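Local coordinates for Myo-inositol phosphohydrolase (Mitsuokella multacida, PDB 4WU3), which probably removes phosphate groups from inositol hexakisphosphate (phytate) as a phosphatase of the protein-tyrosine-phosphatase-like phytase family, and here holds inositol-(1,3,4,5)-tetrakisphosphate, at residues 394-398 with 399-403; 491-494 with 495-499; 545-548 with 549-553. The protein carries 2 engineered substitutions. All blocks are in the same frame, centred on the assembly; numbering follows the deposited sequence.

Contact 1 of 3, residues 394-398 with 399-403; sequences AEFSN and GELQA
Ser-397 and Glu-400 grip one another at the start of helix 398-411 in a capping box, a textbook solution to the amide groups left without helical acceptors in a first turn. One carboxylate oxygen does most of the work. Glu-400 OE1 takes the backbone N-H of Ser-397 at 2.9 Å, in a nearly straight bond of 173°, and the hydroxyl of the same residue, with OG 2.7 Å from OE1. Both donors come from the anti side of the carboxylate, tilted out of its plane. Lys-347 O is also hydrogen-bonded to Ser-397 OG. The reciprocal bond of the box, from Glu-400 N to Ser-397 OG, is weak at 3.4 Å. Ser-397 holds its hydroxyl between its own N and carbonyl carbon (chi1 58°), which turns OG back over the first turn, while the Glu-400 chain runs out extended to meet it.

The other carboxylate oxygen is tied down by a water that donates to Glu-400 OE2 and to the carbonyl oxygen of Glu-395. Flanking the box is a hydrophobic staple: Phe-396, just before the N-cap, lies alongside Leu-401, with CD1 3.9 Å from Leu-401 CB and the leucine CD1 above one ring face near its rim. Across the first turn, Gln-402 NE2 donates to Asn-398 OD1 at 3.2 Å, the two amide planes standing 70° apart; NE2 also bonds to Asn-500.

Further out, Thr-346 adds a hydrogen bond to Glu-400 OE1, and Asp-348 accepts from Gly-399 N. The cap thus sits at the turn between strand 390-393 and helix 398-411, with the end of strand 342-346 and the loop after it bonded to its polar side and helix 493-499 packed on the apolar side, where Leu-496 meets Leu-401.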
loop_
_atom_site.group_PDB
_atom_site.type_symbol
_atom_site.label_atom_id
_atom_site.label_comp_id
_atom_site.label_asym_id
_atom_site.label_seq_id
_atom_site.Cartn_x
_atom_site.Cartn_y
_atom_site.Cartn_z
ATOM N N ALA A 394 -1.389 35.585 -24.121
ATOM C CA ALA A 394 -0.512 35.107 -23.071
ATOM C C ALA A 394 -0.014 36.279 -22.240
ATOM O O ALA A 394 -0.286 37.436 -22.554
ATOM C CB ALA A 394 0.668 34.361 -23.675
ATOM N N GLU A 395 0.709 35.976 -21.170
ATOM C CA GLU A 395 1.340 37.016 -20.381
ATOM C C GLU A 395 2.260 37.846 -21.271
ATOM O O GLU A 395 2.726 37.370 -22.306
ATOM C CB GLU A 395 2.134 36.403 -19.234
ATOM C CG GLU A 395 2.727 37.433 -18.295
ATOM C CD GLU A 395 1.668 38.173 -17.516
ATOM O OE1 GLU A 395 1.200 37.669 -16.479
ATOM O OE2 GLU A 395 1.291 39.274 -17.939
ATOM N N PHE A 396 2.516 39.086 -20.866
ATOM C CA PHE A 396 3.348 40.007 -21.649
ATOM C C PHE A 396 4.503 40.590 -20.833
ATOM O O PHE A 396 4.334 41.007 -19.682
ATOM C CB PHE A 396 2.505 41.161 -22.225
ATOM C CG PHE A 396 1.577 41.804 -21.226
ATOM C CD1 PHE A 396 2.053 42.723 -20.308
ATOM C CD2 PHE A 396 0.229 41.482 -21.205
ATOM C CE1 PHE A 396 1.205 43.309 -19.384
ATOM C CE2 PHE A 396 -0.635 42.065 -20.289
ATOM C CZ PHE A 396 -0.143 42.986 -19.379
ATOM N N SER A 397 5.681 40.602 -21.449
ATOM C CA SER A 397 6.802 41.369 -20.959
ATOM C C SER A 397 6.541 42.843 -21.285
ATOM O O SER A 397 5.565 43.166 -21.965
ATOM C CB SER A 397 8.056 40.926 -21.687
ATOM O OG SER A 397 7.879 41.098 -23.075
ATOM N N ASN A 398 7.437 43.725 -20.843
ATOM C CA ASN A 398 7.334 45.154 -21.164
ATOM C C ASN A 398 7.303 45.407 -22.660
ATOM O O ASN A 398 6.476 46.162 -23.165
ATOM C CB ASN A 398 8.501 45.941 -20.575
ATOM C CG ASN A 398 8.426 47.422 -20.918
ATOM O OD1 ASN A 398 7.345 48.010 -20.925
ATOM N ND2 ASN A 398 9.567 48.021 -21.236
ATOM N N GLY A 399 8.222 44.768 -23.365
ATOM C CA GLY A 399 8.333 44.936 -24.803
ATOM C C GLY A 399 7.073 44.519 -25.514
ATOM O O GLY A 399 6.718 45.093 -26.535
ATOM N N GLU A 400 6.410 43.496 -24.995
ATOM C CA GLU A 400 5.209 42.994 -25.643
ATOM C C GLU A 400 4.033 43.892 -25.312
ATOM O O GLU A 400 3.139 44.074 -26.124
ATOM C CB GLU A 400 4.940 41.556 -25.239
ATOM C CG GLU A 400 5.935 40.588 -25.848
ATOM C CD GLU A 400 5.928 39.248 -25.163
ATOM O OE1 GLU A 400 6.135 39.208 -23.931
ATOM O OE2 GLU A 400 5.725 38.237 -25.862
ATOM N N LEU A 401 4.042 44.479 -24.128
ATOM C CA LEU A 401 3.002 45.441 -23.813
ATOM C C LEU A 401 3.111 46.644 -24.747
ATOM O O LEU A 401 2.096 47.140 -25.237
ATOM C CB LEU A 401 3.070 45.900 -22.366
ATOM C CG LEU A 401 2.016 46.950 -22.027
ATOM C CD1 LEU A 401 0.608 46.392 -22.128
ATOM C CD2 LEU A 401 2.273 47.495 -20.638
ATOM N N GLN A 402 4.336 47.091 -25.010
ATOM C CA GLN A 402 4.542 48.243 -25.902
ATOM C C GLN A 402 3.986 47.955 -27.290
ATOM O O GLN A 402 3.419 48.841 -27.923
ATOM C CB GLN A 402 6.024 48.634 -26.004
ATOM C CG GLN A 402 6.660 49.042 -24.681
ATOM C CD GLN A 402 5.967 50.233 -24.027
ATOM O OE1 GLN A 402 5.575 51.188 -24.697
ATOM N NE2 GLN A 402 5.819 50.179 -22.714
ATOM N N ALA A 403 4.135 46.725 -27.764
ATOM C CA ALA A 403 3.621 46.363 -29.081
ATOM C C ALA A 403 2.089 46.286 -29.116
ATOM O O ALA A 403 1.477 46.586 -30.141
ATOM C CB ALA A 403 4.221 45.046 -29.540
HETATM O O HOH W 1 3.965 36.167 -24.679
#

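Contact 2 of 3, residues 491-494 with 495-499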
loop_
_atom_site.group_PDB
_atom_site.type_symbol
_atom_site.label_atom_id
_atom_site.label_comp_id
_atom_site.label_asym_id
_atom_site.label_seq_id
_atom_site.Cartn_x
_atom_site.Cartn_y
_atom_site.Cartn_z
ATOM N N MET A 491 8.882 45.143 -10.985
ATOM C CA MET A 491 7.542 45.754 -10.972
ATOM C C MET A 491 6.472 44.669 -10.804
ATOM O O MET A 491 6.714 43.497 -11.121
ATOM C CB MET A 491 7.243 46.472 -12.297
ATOM C CG MET A 491 8.185 47.595 -12.691
ATOM S SD MET A 491 7.594 48.322 -14.221
ATOM C CE MET A 491 8.444 47.301 -15.430
ATOM N N THR A 492 5.299 45.060 -10.308
ATOM C CA THR A 492 4.100 44.247 -10.479
ATOM C C THR A 492 3.588 44.542 -11.876
ATOM O O THR A 492 4.002 45.531 -12.496
ATOM C CB THR A 492 2.978 44.571 -9.465
ATOM O OG1 THR A 492 2.532 45.924 -9.625
ATOM C CG2 THR A 492 3.457 44.379 -8.062
ATOM N N GLU A 493 2.704 43.688 -12.382
ATOM C CA GLU A 493 2.107 43.929 -13.696
ATOM C C GLU A 493 1.233 45.173 -13.649
ATOM O O GLU A 493 1.155 45.935 -14.620
ATOM C CB GLU A 493 1.268 42.739 -14.154
ATOM C CG GLU A 493 0.465 43.033 -15.408
ATOM C CD GLU A 493 -0.089 41.784 -16.071
ATOM O OE1 GLU A 493 0.674 40.800 -16.246
ATOM O OE2 GLU A 493 -1.286 41.799 -16.443
ATOM N N GLN A 494 0.565 45.365 -12.520
ATOM C CA GLN A 494 -0.288 46.526 -12.349
ATOM C C GLN A 494 0.507 47.811 -12.518
ATOM O O GLN A 494 0.084 48.703 -13.253
ATOM C CB GLN A 494 -0.949 46.520 -10.983
ATOM C CG GLN A 494 -1.581 47.854 -10.649
ATOM C CD GLN A 494 -2.596 47.740 -9.546
ATOM O OE1 GLN A 494 -2.484 46.889 -8.666
ATOM N NE2 GLN A 494 -3.600 48.599 -9.587
ATOM N N GLN A 495 1.652 47.895 -11.833
ATOM C CA GLN A 495 2.547 49.041 -11.958
ATOM C C GLN A 495 2.948 49.240 -13.395
ATOM O O GLN A 495 2.867 50.348 -13.906
ATOM C CB GLN A 495 3.804 48.854 -11.110
ATOM C CG GLN A 495 3.566 49.036 -9.627
ATOM C CD GLN A 495 4.783 48.710 -8.786
ATOM O OE1 GLN A 495 5.484 47.721 -9.018
ATOM N NE2 GLN A 495 5.047 49.551 -7.801
ATOM N N LEU A 496 3.374 48.166 -14.057
ATOM C CA LEU A 496 3.707 48.246 -15.479
ATOM C C LEU A 496 2.537 48.760 -16.329
ATOM O O LEU A 496 2.714 49.641 -17.169
ATOM C CB LEU A 496 4.156 46.879 -16.010
ATOM C CG LEU A 496 4.492 46.854 -17.512
ATOM C CD1 LEU A 496 5.615 47.835 -17.826
ATOM C CD2 LEU A 496 4.864 45.442 -17.953
ATOM N N VAL A 497 1.352 48.196 -16.127
ATOM C CA VAL A 497 0.197 48.550 -16.948
ATOM C C VAL A 497 -0.250 50.002 -16.724
ATOM O O VAL A 497 -0.536 50.727 -17.674
ATOM C CB VAL A 497 -0.985 47.589 -16.689
ATOM C CG1 VAL A 497 -2.285 48.194 -17.180
ATOM C CG2 VAL A 497 -0.733 46.255 -17.379
ATOM N N GLU A 498 -0.291 50.436 -15.470
ATOM C CA GLU A 498 -0.819 51.768 -15.171
ATOM C C GLU A 498 0.147 52.858 -15.614
ATOM O O GLU A 498 -0.259 53.868 -16.182
ATOM C CB GLU A 498 -1.177 51.880 -13.696
ATOM C CG GLU A 498 -2.398 51.033 -13.343
ATOM C CD GLU A 498 -2.755 51.062 -11.869
ATOM O OE1 GLU A 498 -1.977 51.615 -11.064
ATOM O OE2 GLU A 498 -3.817 50.523 -11.508
ATOM N N LYS A 499 1.430 52.606 -15.392
ATOM C CA LYS A 499 2.521 53.431 -15.909
ATOM C C LYS A 499 2.368 53.705 -17.410
ATOM O O LYS A 499 2.781 54.756 -17.893
ATOM C CB LYS A 499 3.845 52.708 -15.604
ATOM C CG LYS A 499 5.107 53.218 -16.278
ATOM C CD LYS A 499 6.270 52.286 -15.951
ATOM C CE LYS A 499 7.548 52.662 -16.685
ATOM N NZ LYS A 499 8.566 51.575 -16.613
#
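Thr-492 and Gln-495 form a local capping box where strand 490-491 gives way to helix 493-499, an instance of the rule that the residue before a helix and the third residue inside it can exchange bonds. Here the exchange is sound in both directions. Gln-495 N donates to Thr-492 OG1 at 3.1 Å, and Thr-492 N donates to Gln-495 OE1 at 3.0 Å, both close to straight. The threonine OG1 lies between its backbone N and carbonyl carbon (chi1 62°), facing the helix start, and the glutamine side chain crosses it at about a right angle, its CG passing close to OG1 before the amide oxygen reaches back to the threonine N-H. With a neutral amide closing the box, the cap needs no charged group.

Met-491 and Leu-496 bracket the box as a hydrophobic staple. The methionine chain bends at its last torsion and brings CE to 3.7 Å from Leu-496 CD1, joining the residue before the cap to the first turn's apolar side.

Spanning one helical turn, Gln-494 NE2 reaches Glu-498 OE2 at 2.7 Å with an angle of 175°. OE2 lies in the plane of the glutamine amide, and the N-H meets it from above the carboxylate plane; the two flat groups stand 77° apart. Backbone bonds continue the helix, the shortest being Val-497 N to Glu-493 O at 2.7 Å.

Around this short helix, Met-491 pairs through its backbone with Val-428 of strand 426-429, and Leu-496 rests on the same valine. Glu-493 OE2 bonds His-539 NE2 at the end of strand 535-539. Val-497 packs against Ile-418 of strand 416-422, whereas Gln-494 and Glu-498 lie against Tyr-504 at the neighbouring strand 503-509.

Contact 3 of 3, residues 545-548 with 549-553; sequences GRTT and AYMAM. With 4IP (inositol-(1,3,4,5)-tetrakisphosphate), chain F.
Thr-548 and Ala-549 carry the first turns of helix 545-558 through regular backbone bonds: Thr-548 O accepts from Ala-552 N, and Ala-549 N donates to Gly-545 O. Ala-549 CB is 3.3 Å from Gly-545 O and Ala-552 CB 3.2 Å from Thr-548 O, each beside the carbonyl one turn back. Thr-548 places OG1 anti to its carbonyl carbon (chi1 -50°), where it bonds with Ala-544 O. Thr-547 lies side by side with Met-551, Thr-547 CG2 being 3.4 Å from Met-551 SD, while Thr-547 OG1 turns to Ser-540.

The same first turn meets inositol-(1,3,4,5)-tetrakisphosphate at the phosphate on O1 (P1). Arg-546 N donates almost straight (178°) to ligand O1P at 2.8 Å; Arg-546 NE reaches the same oxygen, and NH2 meets O3P at 2.7 Å, with the phosphorus in the guanidinium plane. A salt bridge from NH1 to Glu-424 helps hold that plane. Gly-545 N bonds O1 and O6 weakly.

Residues 539-546 run His-Ser-Gln-Ala-Gly-Ala-Gly-Arg, matching the phosphate-binding P-loop of protein tyrosine phosphatases, with Ser-540, probably an engineered substitution, in the place of the family's nucleophilic cysteine. The chemistry illustrates how such a loop works: one arginine gives its backbone N-H, NE and NH2 to two oxygens of a single phosphate, Gln-541 N and Ala-544 N also bond the ligand, and the helix dipole probably adds to the pull on its negative charge.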
loop_
_atom_site.group_PDB
_atom_site.type_symbol
_atom_site.label_atom_id
_atom_site.label_comp_id
_atom_site.label_asym_id
_atom_site.label_seq_id
_atom_site.Cartn_x
_atom_site.Cartn_y
_atom_site.Cartn_z
ATOM N N GLY A 545 -6.394 28.458 -21.593
ATOM C CA GLY A 545 -7.462 27.971 -20.709
ATOM C C GLY A 545 -8.316 29.030 -20.034
ATOM O O GLY A 545 -9.501 29.204 -20.349
ATOM N N ARG A 546 -7.719 29.731 -19.080
ATOM C CA ARG A 546 -8.425 30.769 -18.350
ATOM C C ARG A 546 -8.860 31.938 -19.233
ATOM O O ARG A 546 -9.991 32.403 -19.132
ATOM C CB ARG A 546 -7.559 31.261 -17.203
ATOM C CG ARG A 546 -7.452 30.243 -16.078
ATOM C CD ARG A 546 -6.384 30.641 -15.079
ATOM N NE ARG A 546 -5.058 30.521 -15.675
ATOM C CZ ARG A 546 -3.925 30.797 -15.042
ATOM N NH1 ARG A 546 -3.955 31.208 -13.779
ATOM N NH2 ARG A 546 -2.755 30.648 -15.665
ATOM N N THR A 547 -7.975 32.399 -20.103
ATOM C CA THR A 547 -8.279 33.515 -20.984
ATOM C C THR A 547 -9.461 33.240 -21.917
ATOM O O THR A 547 -10.364 34.082 -22.047
ATOM C CB THR A 547 -7.042 33.888 -21.823
ATOM O OG1 THR A 547 -6.075 34.531 -20.983
ATOM C CG2 THR A 547 -7.409 34.824 -22.963
ATOM N N THR A 548 -9.461 32.075 -22.562
ATOM C CA THR A 548 -10.525 31.719 -23.497
ATOM C C THR A 548 -11.845 31.441 -22.787
ATOM O O THR A 548 -12.920 31.745 -23.310
ATOM C CB THR A 548 -10.161 30.502 -24.362
ATOM O OG1 THR A 548 -8.864 30.685 -24.941
ATOM C CG2 THR A 548 -11.172 30.343 -25.469
ATOM N N ALA A 549 -11.759 30.881 -21.587
ATOM C CA ALA A 549 -12.942 30.707 -20.742
ATOM C C ALA A 549 -13.639 32.051 -20.466
ATOM O O ALA A 549 -14.832 32.212 -20.710
ATOM C CB ALA A 549 -12.554 30.035 -19.429
ATOM N N TYR A 550 -12.892 33.025 -19.959
ATOM C CA TYR A 550 -13.471 34.336 -19.682
ATOM C C TYR A 550 -13.939 35.039 -20.958
ATOM O O TYR A 550 -15.035 35.625 -20.983
ATOM C CB TYR A 550 -12.502 35.203 -18.872
ATOM C CG TYR A 550 -12.665 34.983 -17.384
ATOM C CD1 TYR A 550 -13.638 35.676 -16.662
ATOM C CD2 TYR A 550 -11.892 34.049 -16.709
ATOM C CE1 TYR A 550 -13.809 35.457 -15.307
ATOM C CE2 TYR A 550 -12.054 33.828 -15.350
ATOM C CZ TYR A 550 -13.012 34.532 -14.652
ATOM O OH TYR A 550 -13.173 34.306 -13.295
ATOM N N MET A 551 -13.149 34.967 -22.026
ATOM C CA MET A 551 -13.575 35.584 -23.284
ATOM C C MET A 551 -14.908 34.997 -23.790
ATOM O O MET A 551 -15.781 35.731 -24.252
ATOM C CB MET A 551 -12.495 35.461 -24.355
ATOM C CG MET A 551 -11.254 36.290 -24.076
ATOM S SD MET A 551 -9.857 35.897 -25.140
ATOM C CE MET A 551 -10.362 36.765 -26.629
ATOM N N ALA A 552 -15.057 33.677 -23.692
ATOM C CA ALA A 552 -16.271 33.000 -24.118
ATOM C C ALA A 552 -17.466 33.387 -23.244
ATOM O O ALA A 552 -18.588 33.509 -23.735
ATOM C CB ALA A 552 -16.062 31.491 -24.095
ATOM N N MET A 553 -17.232 33.572 -21.948
ATOM C CA MET A 553 -18.312 33.963 -21.042
ATOM C C MET A 553 -18.793 35.388 -21.316
ATOM O O MET A 553 -19.991 35.669 -21.283
ATOM C CB MET A 553 -17.862 33.841 -19.588
ATOM C CG MET A 553 -17.909 32.423 -19.058
ATOM S SD MET A 553 -17.532 32.356 -17.308
ATOM C CE MET A 553 -15.757 32.121 -17.309
HETATM C C1 4IP F . -2.877 27.163 -19.540
HETATM O O1 4IP F . -3.421 28.367 -20.081
HETATM C C2 4IP F . -1.381 27.325 -19.302
HETATM O O2 4IP F . -0.749 27.723 -20.511
HETATM C C3 4IP F . -0.740 26.021 -18.847
HETATM O O3 4IP F . 0.666 26.213 -18.673
HETATM C C4 4IP F . -0.988 24.890 -19.841
HETATM O O4 4IP F . -0.446 23.676 -19.309
HETATM C C5 4IP F . -2.484 24.724 -20.086
HETATM O O5 4IP F . -2.721 23.703 -21.058
HETATM C C6 4IP F . -3.128 26.033 -20.538
HETATM O O6 4IP F . -4.535 25.859 -20.716
HETATM P P1 4IP F . -3.861 29.613 -19.166
HETATM O O1P 4IP F . -5.101 29.138 -18.460
HETATM O O2P 4IP F . -4.080 30.707 -20.179
HETATM O O3P 4IP F . -2.672 29.864 -18.274
HETATM P P3 4IP F . 1.359 25.888 -17.252
HETATM O O4P 4IP F . 0.736 24.578 -16.832
HETATM O O5P 4IP F . 0.994 27.073 -16.388
HETATM O O6P 4IP F . 2.830 25.773 -17.567
HETATM P P4 4IP F . 0.555 22.731 -20.158
HETATM O O7P 4IP F . 1.603 23.669 -20.703
HETATM O O8P 4IP F . 1.079 21.778 -19.112
HETATM O O9P 4IP F . -0.347 22.108 -21.206
HETATM P P5 4IP F . -3.993 22.720 -20.898
HETATM O OPF 4IP F . -4.250 22.630 -19.401
HETATM O OPG 4IP F . -3.504 21.434 -21.531
HETATM O OPH 4IP F . -5.097 23.416 -21.661
#

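Overall arrangement
Contacts 1 and 2 are two examples of one device, a capping box with a hydrophobic staple, with centres 11 Å apart and side chains that interlock: Phe-396 CZ lies 3.9 Å from Val-497 CG2. Contact 3 stands apart, its centre 20 Å from contact 1 and 23 Å from contact 2, and only it touches the bound inositol phosphate. One bridge is His-539, which hydrogen-bonds to Glu-493 and meets the Phe-396 ring edge-to-face; the backbone bond of Glu-395 with Gln-541 is another. The side chains of Glu-395 and Glu-493 lie about 8 Å and about 12 Å from a bound tetrakisphosphate, so the two capped helix starts supply second-shell neighbours to the loop leading into residues 545-553.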